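Local coordinates for protein geranyl diphosphate synthase small subunit (PDB 3QKC) that probably serves as the small subunit of a heteromeric geranyl diphosphate synthase, the prenyltransferase that makes the C10 precursor of monoterpenes, at residues V79-Y82 and T83-L87; M37-L40 and T41-P45; C190-L194 and G195-E199; D200-E203 and K204-F208. One frame throughout, in Å; residues are numbered along the deposited sequence.

Contact 1 (V79-Y82 and T83-L87)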
loop_
_atom_site.group_PDB
_atom_site.type_symbol
_atom_site.label_atom_id
_atom_site.label_comp_id
_atom_site.label_asym_id
_atom_site.label_seq_id
_atom_site.Cartn_x
_atom_site.Cartn_y
_atom_site.Cartn_z
ATOM N N VAL A 79 1.115 -5.299 10.980
ATOM C CA VAL A 79 0.160 -4.522 11.772
ATOM C C VAL A 79 -1.091 -4.237 10.961
ATOM O O VAL A 79 -2.213 -4.359 11.482
ATOM C CB VAL A 79 0.763 -3.177 12.298
ATOM C CG1 VAL A 79 -0.348 -2.234 12.808
ATOM C CG2 VAL A 79 1.765 -3.436 13.404
ATOM N N ALA A 80 -0.920 -3.859 9.696
ATOM C CA ALA A 80 -2.094 -3.612 8.868
ATOM C C ALA A 80 -2.970 -4.875 8.718
ATOM O O ALA A 80 -4.188 -4.810 8.923
ATOM C CB ALA A 80 -1.728 -3.003 7.524
ATOM N N ALA A 81 -2.351 -6.001 8.387
ATOM C CA ALA A 81 -3.040 -7.303 8.325
ATOM C C ALA A 81 -3.736 -7.675 9.653
ATOM O O ALA A 81 -4.927 -8.024 9.665
ATOM C CB ALA A 81 -2.038 -8.396 7.940
ATOM N N TYR A 82 -2.988 -7.587 10.760
ATOM C CA TYR A 82 -3.502 -7.918 12.090
ATOM C C TYR A 82 -4.740 -7.086 12.432
ATOM O O TYR A 82 -5.750 -7.618 12.875
ATOM C CB TYR A 82 -2.400 -7.713 13.145
ATOM C CG TYR A 82 -2.772 -8.090 14.564
ATOM C CD1 TYR A 82 -2.729 -9.422 14.997
ATOM C CD2 TYR A 82 -3.149 -7.113 15.477
ATOM C CE1 TYR A 82 -3.062 -9.767 16.299
ATOM C CE2 TYR A 82 -3.502 -7.444 16.784
ATOM C CZ TYR A 82 -3.442 -8.778 17.185
ATOM O OH TYR A 82 -3.776 -9.100 18.472
ATOM N N THR A 83 -4.641 -5.776 12.225
ATOM C CA THR A 83 -5.748 -4.846 12.468
ATOM C C THR A 83 -6.988 -5.215 11.655
ATOM O O THR A 83 -8.108 -5.258 12.181
ATOM C CB THR A 83 -5.348 -3.421 12.087
ATOM O OG1 THR A 83 -4.117 -3.086 12.736
ATOM C CG2 THR A 83 -6.420 -2.433 12.452
ATOM N N HIS A 84 -6.796 -5.455 10.369
ATOM C CA HIS A 84 -7.932 -5.782 9.517
ATOM C C HIS A 84 -8.550 -7.150 9.790
ATOM O O HIS A 84 -9.754 -7.318 9.621
ATOM C CB HIS A 84 -7.570 -5.602 8.056
ATOM C CG HIS A 84 -7.622 -4.177 7.613
ATOM N ND1 HIS A 84 -7.475 -3.800 6.302
ATOM C CD2 HIS A 84 -7.847 -3.038 8.310
ATOM C CE1 HIS A 84 -7.589 -2.488 6.205
ATOM N NE2 HIS A 84 -7.811 -2.000 7.411
ATOM N N GLU A 85 -7.726 -8.096 10.226
ATOM C CA GLU A 85 -8.166 -9.427 10.601
ATOM C C GLU A 85 -9.017 -9.434 11.864
ATOM O O GLU A 85 -9.856 -10.305 12.032
ATOM C CB GLU A 85 -6.961 -10.336 10.842
ATOM C CG GLU A 85 -6.491 -11.115 9.612
ATOM C CD GLU A 85 -5.027 -11.550 9.728
ATOM O OE1 GLU A 85 -4.303 -11.443 8.734
ATOM O OE2 GLU A 85 -4.589 -11.971 10.818
ATOM N N ASN A 86 -8.748 -8.492 12.765
ATOM C CA ASN A 86 -9.466 -8.412 14.027
ATOM C C ASN A 86 -10.533 -7.351 13.956
ATOM O O ASN A 86 -11.207 -7.085 14.938
ATOM C CB ASN A 86 -8.497 -8.137 15.170
ATOM C CG ASN A 86 -7.623 -9.340 15.497
ATOM O OD1 ASN A 86 -8.029 -10.220 16.248
ATOM N ND2 ASN A 86 -6.426 -9.375 14.939
ATOM N N LEU A 87 -10.700 -6.767 12.774
ATOM C CA LEU A 87 -11.707 -5.743 12.549
ATOM C C LEU A 87 -13.153 -6.292 12.634
ATOM O O LEU A 87 -13.534 -7.175 11.862
ATOM C CB LEU A 87 -11.459 -5.093 11.198
ATOM C CG LEU A 87 -12.417 -4.007 10.739
ATOM C CD1 LEU A 87 -12.358 -2.857 11.704
ATOM C CD2 LEU A 87 -11.998 -3.553 9.344
#

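Contact 2 (M37-L40 and T41-P45)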
loop_
_atom_site.group_PDB
_atom_site.type_symbol
_atom_site.label_atom_id
_atom_site.label_comp_id
_atom_site.label_asym_id
_atom_site.label_seq_id
_atom_site.Cartn_x
_atom_site.Cartn_y
_atom_site.Cartn_z
ATOM N N MET A 37 -2.927 5.359 14.431
ATOM C CA MET A 37 -1.719 4.778 13.798
ATOM C C MET A 37 -0.600 4.474 14.790
ATOM O O MET A 37 -0.006 3.399 14.749
ATOM C CB MET A 37 -1.194 5.642 12.642
ATOM C CG MET A 37 -0.034 4.991 11.873
ATOM S SD MET A 37 0.496 5.857 10.369
ATOM C CE MET A 37 -1.067 6.614 9.871
ATOM N N HIS A 38 -0.291 5.421 15.670
ATOM C CA HIS A 38 0.713 5.195 16.696
ATOM C C HIS A 38 0.276 4.081 17.650
ATOM O O HIS A 38 1.043 3.155 17.938
ATOM C CB HIS A 38 0.987 6.481 17.471
ATOM C CG HIS A 38 2.120 6.368 18.437
ATOM N ND1 HIS A 38 3.396 6.785 18.130
ATOM C CD2 HIS A 38 2.176 5.867 19.693
ATOM C CE1 HIS A 38 4.188 6.562 19.165
ATOM N NE2 HIS A 38 3.474 6.004 20.124
ATOM N N HIS A 39 -0.958 4.152 18.124
ATOM C CA HIS A 39 -1.437 3.140 19.041
ATOM C C HIS A 39 -1.381 1.701 18.478
ATOM O O HIS A 39 -0.806 0.816 19.101
ATOM C CB HIS A 39 -2.834 3.467 19.548
ATOM C CG HIS A 39 -3.329 2.491 20.567
ATOM N ND1 HIS A 39 -4.261 1.517 20.277
ATOM C CD2 HIS A 39 -2.995 2.319 21.870
ATOM C CE1 HIS A 39 -4.487 0.793 21.359
ATOM N NE2 HIS A 39 -3.729 1.255 22.337
ATOM N N LEU A 40 -1.960 1.476 17.306
ATOM C CA LEU A 40 -2.071 0.109 16.759
ATOM C C LEU A 40 -0.715 -0.505 16.453
ATOM O O LEU A 40 -0.500 -1.679 16.709
ATOM C CB LEU A 40 -2.991 0.081 15.543
ATOM C CG LEU A 40 -4.398 0.561 15.898
ATOM C CD1 LEU A 40 -5.341 0.393 14.717
ATOM C CD2 LEU A 40 -4.918 -0.194 17.112
ATOM N N THR A 41 0.207 0.317 15.968
ATOM C CA THR A 41 1.558 -0.110 15.617
ATOM C C THR A 41 2.321 -0.691 16.811
ATOM O O THR A 41 2.916 -1.770 16.706
ATOM C CB THR A 41 2.338 1.058 14.966
ATOM O OG1 THR A 41 1.607 1.530 13.830
ATOM C CG2 THR A 41 3.747 0.651 14.530
ATOM N N PHE A 42 2.291 0.011 17.936
ATOM C CA PHE A 42 3.026 -0.414 19.134
ATOM C C PHE A 42 2.236 -1.275 20.119
ATOM O O PHE A 42 2.814 -1.818 21.061
ATOM C CB PHE A 42 3.646 0.798 19.841
ATOM C CG PHE A 42 4.450 1.664 18.914
ATOM C CD1 PHE A 42 3.880 2.782 18.321
ATOM C CD2 PHE A 42 5.755 1.341 18.605
ATOM C CE1 PHE A 42 4.613 3.566 17.428
ATOM C CE2 PHE A 42 6.494 2.119 17.717
ATOM C CZ PHE A 42 5.924 3.229 17.132
ATOM N N ALA A 43 0.928 -1.406 19.911
ATOM C CA ALA A 43 0.144 -2.358 20.714
ATOM C C ALA A 43 0.131 -3.748 20.067
ATOM O O ALA A 43 -0.153 -4.745 20.727
ATOM C CB ALA A 43 -1.288 -1.866 20.910
ATOM N N ALA A 44 0.410 -3.811 18.771
ATOM C CA ALA A 44 0.280 -5.072 18.044
ATOM C C ALA A 44 1.367 -6.074 18.457
ATOM O O ALA A 44 2.488 -5.667 18.747
ATOM C CB ALA A 44 0.348 -4.813 16.574
ATOM N N PRO A 45 1.041 -7.388 18.474
ATOM C CA PRO A 45 2.111 -8.387 18.661
ATOM C C PRO A 45 3.188 -8.205 17.590
ATOM O O PRO A 45 2.882 -7.805 16.468
ATOM C CB PRO A 45 1.394 -9.730 18.471
ATOM C CG PRO A 45 -0.074 -9.429 18.718
ATOM C CD PRO A 45 -0.272 -8.016 18.242
#

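Contact 3 (C190-L194 and G195-E199)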
loop_
_atom_site.group_PDB
_atom_site.type_symbol
_atom_site.label_atom_id
_atom_site.label_comp_id
_atom_site.label_asym_id
_atom_site.label_seq_id
_atom_site.Cartn_x
_atom_site.Cartn_y
_atom_site.Cartn_z
ATOM N N CYS A 190 14.348 -8.828 1.458
ATOM C CA CYS A 190 14.686 -7.398 1.615
ATOM C C CYS A 190 16.035 -7.216 2.294
ATOM O O CYS A 190 16.877 -6.459 1.829
ATOM C CB CYS A 190 13.633 -6.669 2.441
ATOM S SG CYS A 190 12.134 -6.245 1.556
ATOM N N GLY A 191 16.229 -7.901 3.414
ATOM C CA GLY A 191 17.525 -7.915 4.078
ATOM C C GLY A 191 18.653 -8.160 3.093
ATOM O O GLY A 191 19.611 -7.380 3.011
ATOM N N ALA A 192 18.513 -9.231 2.319
ATOM C CA ALA A 192 19.539 -9.643 1.377
ATOM C C ALA A 192 19.732 -8.613 0.262
ATOM O O ALA A 192 20.864 -8.278 -0.085
ATOM C CB ALA A 192 19.210 -11.041 0.814
ATOM N N ILE A 193 18.626 -8.092 -0.274
ATOM C CA ILE A 193 18.681 -7.106 -1.346
ATOM C C ILE A 193 19.409 -5.871 -0.853
ATOM O O ILE A 193 20.325 -5.367 -1.521
ATOM C CB ILE A 193 17.274 -6.715 -1.880
ATOM C CG1 ILE A 193 16.700 -7.834 -2.765
ATOM C CG2 ILE A 193 17.341 -5.412 -2.692
ATOM C CD1 ILE A 193 15.160 -7.803 -2.882
ATOM N N LEU A 194 19.017 -5.405 0.327
ATOM C CA LEU A 194 19.597 -4.191 0.894
ATOM C C LEU A 194 21.014 -4.452 1.342
ATOM O O LEU A 194 21.844 -3.551 1.355
ATOM C CB LEU A 194 18.718 -3.637 2.028
ATOM C CG LEU A 194 17.341 -3.228 1.460
ATOM C CD1 LEU A 194 16.235 -3.167 2.533
ATOM C CD2 LEU A 194 17.436 -1.905 0.686
ATOM N N GLY A 195 21.294 -5.713 1.659
ATOM C CA GLY A 195 22.625 -6.120 2.070
ATOM C C GLY A 195 23.601 -6.146 0.906
ATOM O O GLY A 195 24.803 -6.221 1.122
ATOM N N GLY A 196 23.081 -6.073 -0.321
ATOM C CA GLY A 196 23.906 -6.179 -1.524
ATOM C C GLY A 196 24.301 -7.629 -1.682
ATOM O O GLY A 196 25.249 -8.099 -1.053
ATOM N N CYS A 197 23.564 -8.348 -2.515
ATOM C CA CYS A 197 23.627 -9.801 -2.484
ATOM C C CYS A 197 23.612 -10.375 -3.883
ATOM O O CYS A 197 23.196 -9.702 -4.822
ATOM C CB CYS A 197 22.410 -10.322 -1.725
ATOM S SG CYS A 197 22.722 -11.657 -0.598
ATOM N N ASP A 198 24.067 -11.620 -4.017
ATOM C CA ASP A 198 23.906 -12.352 -5.276
ATOM C C ASP A 198 22.418 -12.564 -5.550
ATOM O O ASP A 198 21.649 -12.838 -4.634
ATOM C CB ASP A 198 24.601 -13.718 -5.214
ATOM C CG ASP A 198 26.062 -13.667 -5.650
ATOM O OD1 ASP A 198 26.872 -12.945 -5.020
ATOM O OD2 ASP A 198 26.406 -14.380 -6.619
ATOM N N GLU A 199 22.025 -12.431 -6.813
ATOM C CA GLU A 199 20.696 -12.829 -7.272
ATOM C C GLU A 199 20.318 -14.207 -6.721
ATOM O O GLU A 199 19.210 -14.407 -6.230
ATOM C CB GLU A 199 20.666 -12.866 -8.806
ATOM C CG GLU A 199 20.655 -11.500 -9.499
ATOM C CD GLU A 199 19.259 -10.906 -9.593
ATOM O OE1 GLU A 199 18.952 -10.228 -10.606
ATOM O OE2 GLU A 199 18.461 -11.126 -8.653
#

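Contact 4 (D200-E203 and K204-F208)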
loop_
_atom_site.group_PDB
_atom_site.type_symbol
_atom_site.label_atom_id
_atom_site.label_comp_id
_atom_site.label_asym_id
_atom_site.label_seq_id
_atom_site.Cartn_x
_atom_site.Cartn_y
_atom_site.Cartn_z
ATOM N N ASP A 200 21.259 -15.147 -6.809
ATOM C CA ASP A 200 21.089 -16.508 -6.299
ATOM C C ASP A 200 20.926 -16.539 -4.778
ATOM O O ASP A 200 20.157 -17.342 -4.247
ATOM C CB ASP A 200 22.295 -17.384 -6.686
ATOM C CG ASP A 200 22.559 -17.417 -8.193
ATOM O OD1 ASP A 200 21.931 -16.647 -8.955
ATOM O OD2 ASP A 200 23.416 -18.225 -8.617
ATOM N N LYS A 201 21.657 -15.674 -4.080
ATOM C CA LYS A 201 21.618 -15.660 -2.621
ATOM C C LYS A 201 20.374 -14.971 -2.065
ATOM O O LYS A 201 20.026 -15.163 -0.902
ATOM C CB LYS A 201 22.891 -15.043 -2.042
ATOM C CG LYS A 201 24.119 -15.941 -2.173
ATOM C CD LYS A 201 25.332 -15.404 -1.407
ATOM C CE LYS A 201 25.963 -14.203 -2.102
ATOM N NZ LYS A 201 27.457 -14.253 -2.062
ATOM N N ILE A 202 19.707 -14.169 -2.892
ATOM C CA ILE A 202 18.434 -13.572 -2.488
ATOM C C ILE A 202 17.346 -14.653 -2.478
ATOM O O ILE A 202 16.621 -14.805 -1.496
ATOM C CB ILE A 202 18.014 -12.404 -3.406
ATOM C CG1 ILE A 202 19.087 -11.307 -3.415
ATOM C CG2 ILE A 202 16.668 -11.848 -2.963
ATOM C CD1 ILE A 202 18.910 -10.260 -4.511
ATOM N N GLU A 203 17.258 -15.395 -3.583
ATOM C CA GLU A 203 16.339 -16.524 -3.727
ATOM C C GLU A 203 16.457 -17.492 -2.541
ATOM O O GLU A 203 15.451 -17.968 -2.018
ATOM C CB GLU A 203 16.596 -17.262 -5.062
ATOM C CG GLU A 203 16.259 -16.432 -6.328
ATOM C CD GLU A 203 16.997 -16.881 -7.602
ATOM O OE1 GLU A 203 17.356 -18.075 -7.738
ATOM O OE2 GLU A 203 17.217 -16.026 -8.489
ATOM N N LYS A 204 17.691 -17.760 -2.114
ATOM C CA LYS A 204 17.940 -18.703 -1.030
ATOM C C LYS A 204 17.415 -18.200 0.320
ATOM O O LYS A 204 16.748 -18.944 1.044
ATOM C CB LYS A 204 19.423 -19.074 -0.953
ATOM C CG LYS A 204 19.870 -20.066 -2.040
ATOM C CD LYS A 204 21.213 -20.698 -1.719
ATOM C CE LYS A 204 21.475 -21.939 -2.571
ATOM N NZ LYS A 204 20.854 -23.172 -1.993
ATOM N N LEU A 205 17.701 -16.939 0.644
ATOM C CA LEU A 205 17.194 -16.344 1.879
ATOM C C LEU A 205 15.692 -16.177 1.817
ATOM O O LEU A 205 15.011 -16.277 2.844
ATOM C CB LEU A 205 17.891 -15.019 2.198
ATOM C CG LEU A 205 19.206 -15.257 2.957
ATOM C CD1 LEU A 205 20.229 -14.162 2.672
ATOM C CD2 LEU A 205 18.977 -15.456 4.476
ATOM N N ARG A 206 15.176 -15.953 0.606
ATOM C CA ARG A 206 13.736 -15.873 0.409
ATOM C C ARG A 206 13.089 -17.203 0.775
ATOM O O ARG A 206 12.110 -17.237 1.526
ATOM C CB ARG A 206 13.369 -15.474 -1.025
ATOM C CG ARG A 206 11.917 -14.988 -1.149
ATOM C CD ARG A 206 11.494 -14.835 -2.597
ATOM N NE ARG A 206 11.774 -13.503 -3.139
ATOM C CZ ARG A 206 12.808 -13.215 -3.930
ATOM N NH1 ARG A 206 12.975 -11.981 -4.390
ATOM N NH2 ARG A 206 13.676 -14.157 -4.273
ATOM N N ARG A 207 13.652 -18.293 0.251
ATOM C CA ARG A 207 13.173 -19.634 0.572
ATOM C C ARG A 207 13.342 -19.895 2.063
ATOM O O ARG A 207 12.430 -20.413 2.709
ATOM C CB ARG A 207 13.879 -20.706 -0.268
ATOM C CG ARG A 207 13.507 -20.659 -1.748
ATOM C CD ARG A 207 13.828 -21.970 -2.486
ATOM N NE ARG A 207 15.265 -22.268 -2.551
ATOM C CZ ARG A 207 16.141 -21.640 -3.339
ATOM N NH1 ARG A 207 15.760 -20.644 -4.130
ATOM N NH2 ARG A 207 17.415 -21.994 -3.320
ATOM N N PHE A 208 14.489 -19.497 2.615
ATOM C CA PHE A 208 14.684 -19.599 4.059
ATOM C C PHE A 208 13.524 -18.981 4.830
ATOM O O PHE A 208 12.935 -19.637 5.682
ATOM C CB PHE A 208 15.992 -18.964 4.536
ATOM C CG PHE A 208 16.163 -19.041 6.030
ATOM C CD1 PHE A 208 16.634 -20.212 6.630
ATOM C CD2 PHE A 208 15.794 -17.968 6.849
ATOM C CE1 PHE A 208 16.764 -20.304 8.026
ATOM C CE2 PHE A 208 15.922 -18.054 8.240
ATOM C CZ PHE A 208 16.411 -19.222 8.829
#

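Contact 1 (V79-Y82 and T83-L87)
Two carbonyl oxygens, those of Val79 and Tyr82, each accept two hydrogen bonds from a single residue one turn later. Thr83 OG1 lies 2.6 Å from Val79 O, and Thr83 N is 2.9 Å from the same oxygen. The two donors arrive from opposite faces of the carbonyl plane, the hydroxyl standing above it. A chi1 of -52° holds OG1 beside the Thr83 backbone N, facing the preceding turn. Asn86 repeats the scheme: its ND2 approaches Tyr82 O at 2.8 Å in a fairly straight bond (164°), while Asn86 N reaches that oxygen at 3.1 Å.

Helix 68-85 ends here. In the all-helical prenyltransferase fold this end leads into the first aspartate-rich motif, and Glu85-Asn86 probably stand where catalytic relatives carry an aspartate pair.

Packing adds a ring. Asn86 ND2 sits over the centre of the Tyr82 ring, 3.5 Å above its plane, with the amide inclined 50° to it. Were an alanine to replace Tyr82, Asn86 ND2 would probably keep its backbone acceptor but lose the ring beneath it, opening a gap toward Pro45. Alongside, Glu85 OE1 passes 3.9 Å from Ala81 CB and is hydrogen-bonded to Gln157, whereas His84 NE2 bonds Leu109 O.

Contact 2 (M37-L40 and T41-P45)
Thr41 and Met37 form the tight, buried side of this last turn of helix 34-43. Thr41 OG1 binds Met37 O at 2.6 Å, while the amide bond from Thr41 N to the same oxygen is stretched to 3.3 Å and weak, leaving the hydroxyl as the shorter tie.

Next to it, the rings of His38 and Phe42 meet obliquely. Their centroids are 4.5 Å apart and their planes 44° to one another. Phe42 CE1 reaches over one face of the imidazole, toward its rim, and comes 3.5 Å from His38 CE1. With CG opposite the backbone N (chi1 -173°), the His38 ring stands out from the helix where Phe42 can meet it, and its rotation is fixed by a hydrogen bond from ND1 to Ile25 O. Phe42 also makes a cation-pi contact with Lys22.

The solvent side is looser. Exposed Ala43 touches a face of the His39 ring through CB, 4.2 Å from His39 CE1, and the closing bond from Ala44 N to Leu40 O is weak at 3.1 Å, as Ala44 leaves helical geometry.

Around this helix end, Phe42 leans on helix 5-24, Thr41 and Leu40 on helix 68-85, and Met37 on helix 105-126 and on Ser150 of the second subunit.

Contact 3 (C190-L194 and G195-E199)
Peptide planes of Gly191 and Ile193 are the flat groups that receive Gly195 and Gly196, and they do so in different ways. Gly195 N reaches the Gly191 carbonyl tilted 21° from its plane, and the hydrogen bond to Gly191 O is short at 2.7 Å. At Ile193 the donor comes over a face instead: Gly196 N stands well above the carbonyl plane, 65° out of it, and lies 3.1 Å from Ile193 O.

The second bond spans three residues rather than four, so the backbone tightens as helix 169-195 terminates. Gly196 then takes a positive phi of 74°, a conformation that glycine adopts easily, and turns the chain out of the helix. Gly195 has a reason of its own to lack a side chain: a CB placed there would come within 3.0 Å of Gly191 O, too close for a carbon.

Beyond the glycines the chain crosses beside the helix end. Cys197 CB points toward the last turn and packs closely against Ala192 O, at 3.0 Å, and Cys197 SG meets Ala192 CB at 3.8 Å. Helix 199-219 lies beside both, with Leu205 on Ala192 and Ile202 on Cys197. Asp198 occupies the N-cap position of that next helix without making a capping bond, and Glu199 forms a salt bridge to Arg139 of helix 134-148.

Across the link itself no charged group takes part: backbone amides meet carbonyls, and the cysteine sulfur behaves as an apolar surface, so the sharp change of direction rests on two glycines and short-range backbone bonding.

Contact 4 (D200-E203 and K204-F208)
Glu203 and Arg207 stand one turn apart on helix 199-219, where the regular alpha-helical bond from Arg207 N to Glu203 O measures 2.9 Å. The arginine side chain then follows the same carbonyl outward. Its CB lies 3.6 Å from Glu203 O and CG comes nearer, at 3.3 Å. A bend at chi3 (-65°) turns the chain back, NE making a salt bridge to Glu240 of helix 227-241. CZ passes 4.0 Å from Glu203 O, and that oxygen lies over one face of the guanidinium. At the tip, NH1 rests 3.6 Å from Glu203 CB; its approach to the carbonyl oxygen is too poorly angled for a hydrogen bond.

With a leucine in place of Arg207, Glu240 OE2 would probably be left without its salt-bridge mate.

Arg206 leaves on another side, its NH1 bridging to Glu143 of helix 134-148 and its guanidinium end passing Ile202 CG2. Neither arginine touches the Glu203 carboxylate, although opposite charges nearby would probably draw mildly on one another: Glu203 OE1 is 4.7 Å from Arg207 NH1. Instead Arg206 turns a guanidinium edge to the backbone, placing NH2 3.6 Å from Glu203 CA.

In the fold
The four contacts form two touching pairs on opposite sides of the chain's centre. Contacts 1 and 2, centred 11 Å apart, bring two helix ends together: Tyr82 CZ meets Pro45 CD at 3.4 Å and Thr83 CG2 meets Leu40 CD1 at 3.8 Å. Contacts 3 and 4, centred 9 Å apart, are the turn between two consecutive helices and the start of the second, joined where Ile193 CG1 packs on Ile202 CD1 at 3.7 Å. The centre of either contact of one pair lies 28 to 30 Å from those of the other. Contact 1 includes the start of the probable counterpart of the family's first aspartate-rich motif. Between nearest atoms, contact 1 and contact 3 are about 15 Å apart; contact 1 and contact 4 are about 18 Å apart.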